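Local atomic coordinates of putative sodium:solute symporter (Proteus mirabilis, PDB entry 5NV9), a protein that couples the inward flow of sodium ions to the uptake of the sialic acid N-acetylneuraminic acid across the bacterial inner membrane, working as a LeuT-fold symporter. Residues Thr264-Ile267 and Lys268-Lys271; Cys354-Asp358 and Ile359-Leu363. All blocks are in the same frame, centred on the assembly; numbering follows the deposited sequence.

Contact 1. Residues Thr264-Ile267 and Lys268-Lys271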
loop_
_atom_site.group_PDB
_atom_site.type_symbol
_atom_site.label_atom_id
_atom_site.label_comp_id
_atom_site.label_asym_id
_atom_site.label_seq_id
_atom_site.Cartn_x
_atom_site.Cartn_y
_atom_site.Cartn_z
ATOM N N THR A 264 -1.788 -19.162 1.512
ATOM C CA THR A 264 -1.162 -20.169 2.360
ATOM C C THR A 264 -2.071 -21.379 2.565
ATOM O O THR A 264 -3.301 -21.258 2.613
ATOM C CB THR A 264 -0.876 -19.571 3.719
ATOM O OG1 THR A 264 -1.998 -18.736 4.116
ATOM C CG2 THR A 264 0.315 -18.719 3.625
ATOM N N ASP A 265 -1.467 -22.525 2.830
ATOM C CA ASP A 265 -2.224 -23.764 2.804
ATOM C C ASP A 265 -2.839 -24.130 4.155
ATOM O O ASP A 265 -3.709 -24.955 4.219
ATOM C CB ASP A 265 -1.359 -24.902 2.289
ATOM C CG ASP A 265 -2.159 -25.955 1.636
ATOM O OD1 ASP A 265 -2.789 -25.657 0.616
ATOM O OD2 ASP A 265 -2.172 -27.089 2.145
ATOM N N SER A 266 -2.385 -23.510 5.224
ATOM C CA SER A 266 -2.918 -23.813 6.532
ATOM C C SER A 266 -2.942 -22.558 7.349
ATOM O O SER A 266 -2.394 -21.512 6.943
ATOM C CB SER A 266 -1.998 -24.826 7.201
ATOM O OG SER A 266 -0.708 -24.251 7.414
ATOM N N ILE A 267 -3.562 -22.658 8.527
ATOM C CA ILE A 267 -3.699 -21.515 9.428
ATOM C C ILE A 267 -2.342 -21.297 10.090
ATOM O O ILE A 267 -1.987 -20.164 10.438
ATOM C CB ILE A 267 -4.875 -21.661 10.423
ATOM C CG1 ILE A 267 -5.166 -20.334 11.141
ATOM C CG2 ILE A 267 -4.587 -22.699 11.471
ATOM C CD1 ILE A 267 -6.041 -19.378 10.345
ATOM N N LYS A 268 -1.558 -22.370 10.216
ATOM C CA LYS A 268 -0.194 -22.280 10.767
ATOM C C LYS A 268 0.654 -21.352 9.924
ATOM O O LYS A 268 1.379 -20.488 10.460
ATOM C CB LYS A 268 0.469 -23.643 10.821
ATOM C CG LYS A 268 1.927 -23.673 11.274
ATOM C CD LYS A 268 2.464 -25.112 11.202
ATOM C CE LYS A 268 3.978 -25.128 11.281
ATOM N NZ LYS A 268 4.468 -26.420 11.789
ATOM N N GLU A 269 0.550 -21.539 8.607
ATOM C CA GLU A 269 1.341 -20.741 7.638
ATOM C C GLU A 269 0.788 -19.318 7.542
ATOM O O GLU A 269 1.547 -18.394 7.322
ATOM C CB GLU A 269 1.358 -21.425 6.267
ATOM C CG GLU A 269 2.283 -22.647 6.237
ATOM C CD GLU A 269 3.723 -22.269 6.608
ATOM O OE1 GLU A 269 4.141 -21.108 6.363
ATOM O OE2 GLU A 269 4.456 -23.106 7.190
ATOM N N THR A 270 -0.535 -19.171 7.747
ATOM C CA THR A 270 -1.180 -17.882 7.832
ATOM C C THR A 270 -0.656 -17.053 8.964
ATOM O O THR A 270 -0.394 -15.857 8.775
ATOM C CB THR A 270 -2.730 -18.010 7.858
ATOM O OG1 THR A 270 -3.151 -18.867 6.776
ATOM C CG2 THR A 270 -3.350 -16.707 7.686
ATOM N N LYS A 271 -0.505 -17.649 10.150
ATOM C CA LYS A 271 0.165 -16.959 11.244
ATOM C C LYS A 271 1.610 -16.504 10.900
ATOM O O LYS A 271 2.082 -15.392 11.263
ATOM C CB LYS A 271 0.215 -17.874 12.478
ATOM C CG LYS A 271 0.251 -17.137 13.785
ATOM C CD LYS A 271 0.746 -17.983 14.959
ATOM C CE LYS A 271 0.284 -19.408 14.906
ATOM N NZ LYS A 271 -1.199 -19.547 14.918
#

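Contact 2. Residues Cys354-Asp358 and Ile359-Leu363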
loop_
_atom_site.group_PDB
_atom_site.type_symbol
_atom_site.label_atom_id
_atom_site.label_comp_id
_atom_site.label_asym_id
_atom_site.label_seq_id
_atom_site.Cartn_x
_atom_site.Cartn_y
_atom_site.Cartn_z
ATOM N N CYS A 354 -10.780 -8.828 -7.913
ATOM C CA CYS A 354 -12.068 -8.204 -7.629
ATOM C C CYS A 354 -12.937 -8.156 -8.866
ATOM O O CYS A 354 -14.132 -8.510 -8.821
ATOM C CB CYS A 354 -11.841 -6.776 -7.107
ATOM S SG CYS A 354 -11.144 -6.749 -5.435
ATOM N N PHE A 355 -12.379 -7.716 -9.994
ATOM C CA PHE A 355 -13.196 -7.708 -11.180
ATOM C C PHE A 355 -13.734 -9.130 -11.501
ATOM O O PHE A 355 -14.926 -9.292 -11.800
ATOM C CB PHE A 355 -12.458 -7.125 -12.345
ATOM C CG PHE A 355 -13.317 -6.920 -13.559
ATOM C CD1 PHE A 355 -13.530 -7.946 -14.426
ATOM C CD2 PHE A 355 -13.935 -5.688 -13.798
ATOM C CE1 PHE A 355 -14.284 -7.758 -15.584
ATOM C CE2 PHE A 355 -14.721 -5.504 -14.922
ATOM C CZ PHE A 355 -14.904 -6.555 -15.810
ATOM N N ASN A 356 -12.854 -10.136 -11.425
ATOM C CA ASN A 356 -13.149 -11.512 -11.797
ATOM C C ASN A 356 -14.312 -12.126 -10.966
ATOM O O ASN A 356 -15.253 -12.761 -11.512
ATOM C CB ASN A 356 -11.896 -12.389 -11.665
ATOM C CG ASN A 356 -11.849 -13.531 -12.672
ATOM O OD1 ASN A 356 -12.265 -14.662 -12.386
ATOM N ND2 ASN A 356 -11.396 -13.220 -13.884
ATOM N N SER A 357 -14.230 -11.926 -9.649
ATOM C CA SER A 357 -15.174 -12.503 -8.724
ATOM C C SER A 357 -16.439 -11.638 -8.607
ATOM O O SER A 357 -17.534 -12.151 -8.827
ATOM C CB SER A 357 -14.535 -12.712 -7.334
ATOM O OG SER A 357 -15.526 -13.182 -6.388
ATOM N N ASP A 358 -16.247 -10.342 -8.269
ATOM C CA ASP A 358 -17.315 -9.438 -7.860
ATOM C C ASP A 358 -18.087 -8.887 -9.060
ATOM O O ASP A 358 -19.245 -8.516 -8.913
ATOM C CB ASP A 358 -16.804 -8.243 -7.044
ATOM C CG ASP A 358 -16.047 -8.665 -5.785
ATOM O OD1 ASP A 358 -16.479 -9.641 -5.168
ATOM O OD2 ASP A 358 -15.014 -8.049 -5.436
ATOM N N ILE A 359 -17.461 -8.833 -10.233
ATOM C CA ILE A 359 -18.113 -8.273 -11.403
ATOM C C ILE A 359 -18.468 -9.398 -12.408
ATOM O O ILE A 359 -19.668 -9.737 -12.621
ATOM C CB ILE A 359 -17.278 -7.145 -12.009
ATOM C CG1 ILE A 359 -16.947 -6.062 -10.959
ATOM C CG2 ILE A 359 -17.997 -6.479 -13.170
ATOM C CD1 ILE A 359 -18.135 -5.402 -10.315
ATOM N N TYR A 360 -17.443 -10.011 -12.971
ATOM C CA TYR A 360 -17.600 -10.973 -14.026
ATOM C C TYR A 360 -18.297 -12.269 -13.600
ATOM O O TYR A 360 -19.212 -12.737 -14.244
ATOM C CB TYR A 360 -16.206 -11.292 -14.623
ATOM C CG TYR A 360 -16.214 -12.293 -15.747
ATOM C CD1 TYR A 360 -16.917 -12.047 -16.924
ATOM C CD2 TYR A 360 -15.466 -13.493 -15.653
ATOM C CE1 TYR A 360 -16.914 -12.986 -17.974
ATOM C CE2 TYR A 360 -15.479 -14.438 -16.675
ATOM C CZ TYR A 360 -16.173 -14.168 -17.845
ATOM O OH TYR A 360 -16.173 -15.110 -18.864
ATOM N N THR A 361 -17.876 -12.865 -12.513
ATOM C CA THR A 361 -18.490 -14.093 -12.080
ATOM C C THR A 361 -19.859 -13.767 -11.440
ATOM O O THR A 361 -20.893 -14.345 -11.791
ATOM C CB THR A 361 -17.540 -14.869 -11.152
ATOM O OG1 THR A 361 -16.313 -15.146 -11.845
ATOM C CG2 THR A 361 -18.151 -16.152 -10.720
ATOM N N ARG A 362 -19.904 -12.773 -10.577
ATOM C CA ARG A 362 -21.107 -12.614 -9.772
ATOM C C ARG A 362 -22.292 -12.124 -10.589
ATOM O O ARG A 362 -23.446 -12.437 -10.301
ATOM C CB ARG A 362 -20.831 -11.652 -8.618
ATOM C CG ARG A 362 -22.075 -11.277 -7.828
ATOM C CD ARG A 362 -22.711 -12.518 -7.201
ATOM N NE ARG A 362 -23.851 -12.142 -6.387
ATOM C CZ ARG A 362 -25.049 -11.805 -6.869
ATOM N NH1 ARG A 362 -25.303 -11.817 -8.187
ATOM N NH2 ARG A 362 -26.014 -11.463 -6.024
ATOM N N LEU A 363 -22.002 -11.295 -11.569
ATOM C CA LEU A 363 -23.019 -10.695 -12.374
ATOM C C LEU A 363 -23.329 -11.428 -13.682
ATOM O O LEU A 363 -24.177 -10.984 -14.400
ATOM C CB LEU A 363 -22.663 -9.212 -12.611
ATOM C CG LEU A 363 -22.554 -8.447 -11.294
ATOM C CD1 LEU A 363 -22.059 -7.023 -11.480
ATOM C CD2 LEU A 363 -23.917 -8.432 -10.623
#

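Contact 1. Residues Thr264-Ile267 and Lys268-Lys271
Ser-266 caps the N-terminus of helix 267-301: its OG, held over the first turn by a chi1 of 64°, accepts from Glu-269 N at 3.2 Å. This is the classic N-cap bond, in which a side-chain oxygen takes up an amide of the first turn. The carbonyl of the same residue receives two donors from Thr-270. Thr-270 N comes to Ser-266 O at 3.1 Å and Thr-270 OG1 comes to it at 2.8 Å, from opposite faces of the carbonyl plane, a double grip on one carbonyl; the OG1 bond also orients the Thr-270 hydroxyl. Lys-271 N to Ile-267 O, 2.9 Å, repeats the four-residue spacing already set by Thr-270 N. Thr-264, in the loop before the cap, lies against the same turn: its CB packs on Glu-269 CB, and its side chain meets that of Thr-270 at about a right angle. In the next shell, the Thr-264 carbonyl takes a bond from Arg-101, whose helix 89-102 also packs on Ile-267, Thr-270 and Lys-271. The carboxylate of Glu-269 turns away from the cap to Gly-47 N and to a salt bridge with Arg-272. Between the two buried threonines, Thr-264 OG1 and Thr-270 OG1 stand 2.9 Å apart.

Contact 2. Residues Cys354-Asp358 and Ile359-Leu363
Ile-359 packs over one face of the Phe-355 ring near the cytoplasmic end of helix 328-361, where the backbone widens into a pi-type turn. With CG of Phe-355 anti to the backbone N (chi1 -172°), the ring lies alongside the next turn, and Ile-359 CB sits over that face in a CH-pi contact, 4.2 Å from the centroid and offset toward the rim. The CG2 branch of Ile-359 is likewise anti to its backbone N, which carries it to 3.8 Å from Phe-355 CE2; CG1 and CD1 turn instead toward the Asp-358 backbone. The wider turn shows in Phe-355 O, which accepts from two amides: Tyr-360 N at 2.9 Å, almost straight, and Ile-359 N at 3.0 Å, from above the carbonyl plane. Asn-356 O is doubly held too. Thr-361 N reaches it at 2.8 Å, and Thr-361 OG1, beside its own backbone N at chi1 -59°, folds back to 2.6 Å from Asn-356 O on the opposite face of the carbonyl. That carbonyl oxygen also lies at the edge of the Tyr-360 ring. Outward, Asp-358 bonds to Ser-107, and Arg-362 bridges to Glu-113. Asp-358 also pairs with Arg-121 and Ser-125 of helix 118-151, which touches Cys-354, Ser-357 and Arg-362 as well, while helix 370-398 packs against Phe-355, Asn-356 and Tyr-360.

Overall arrangement
Contacts 1 and 2 illustrate how backbone carbonyls are gripped near helix termini on the cytoplasmic side of a LeuT-fold symporter: contact 1 begins helix 267-301 and contact 2 lies near the end of helix 328-361. Each places a threonine hydroxyl and the same residue's amide on one carbonyl, four residues back in contact 1 and five in contact 2. The two are separate, with centres 26 Å apart and nearest atoms about 17 Å apart. Contact 1 is remote from the sialic acid and sodium sites. Contact 2 shares its helix with sodium ligands, the side chain of Cys-354 being about 11 Å from that of Ser-346, a ligand of the second sodium ion.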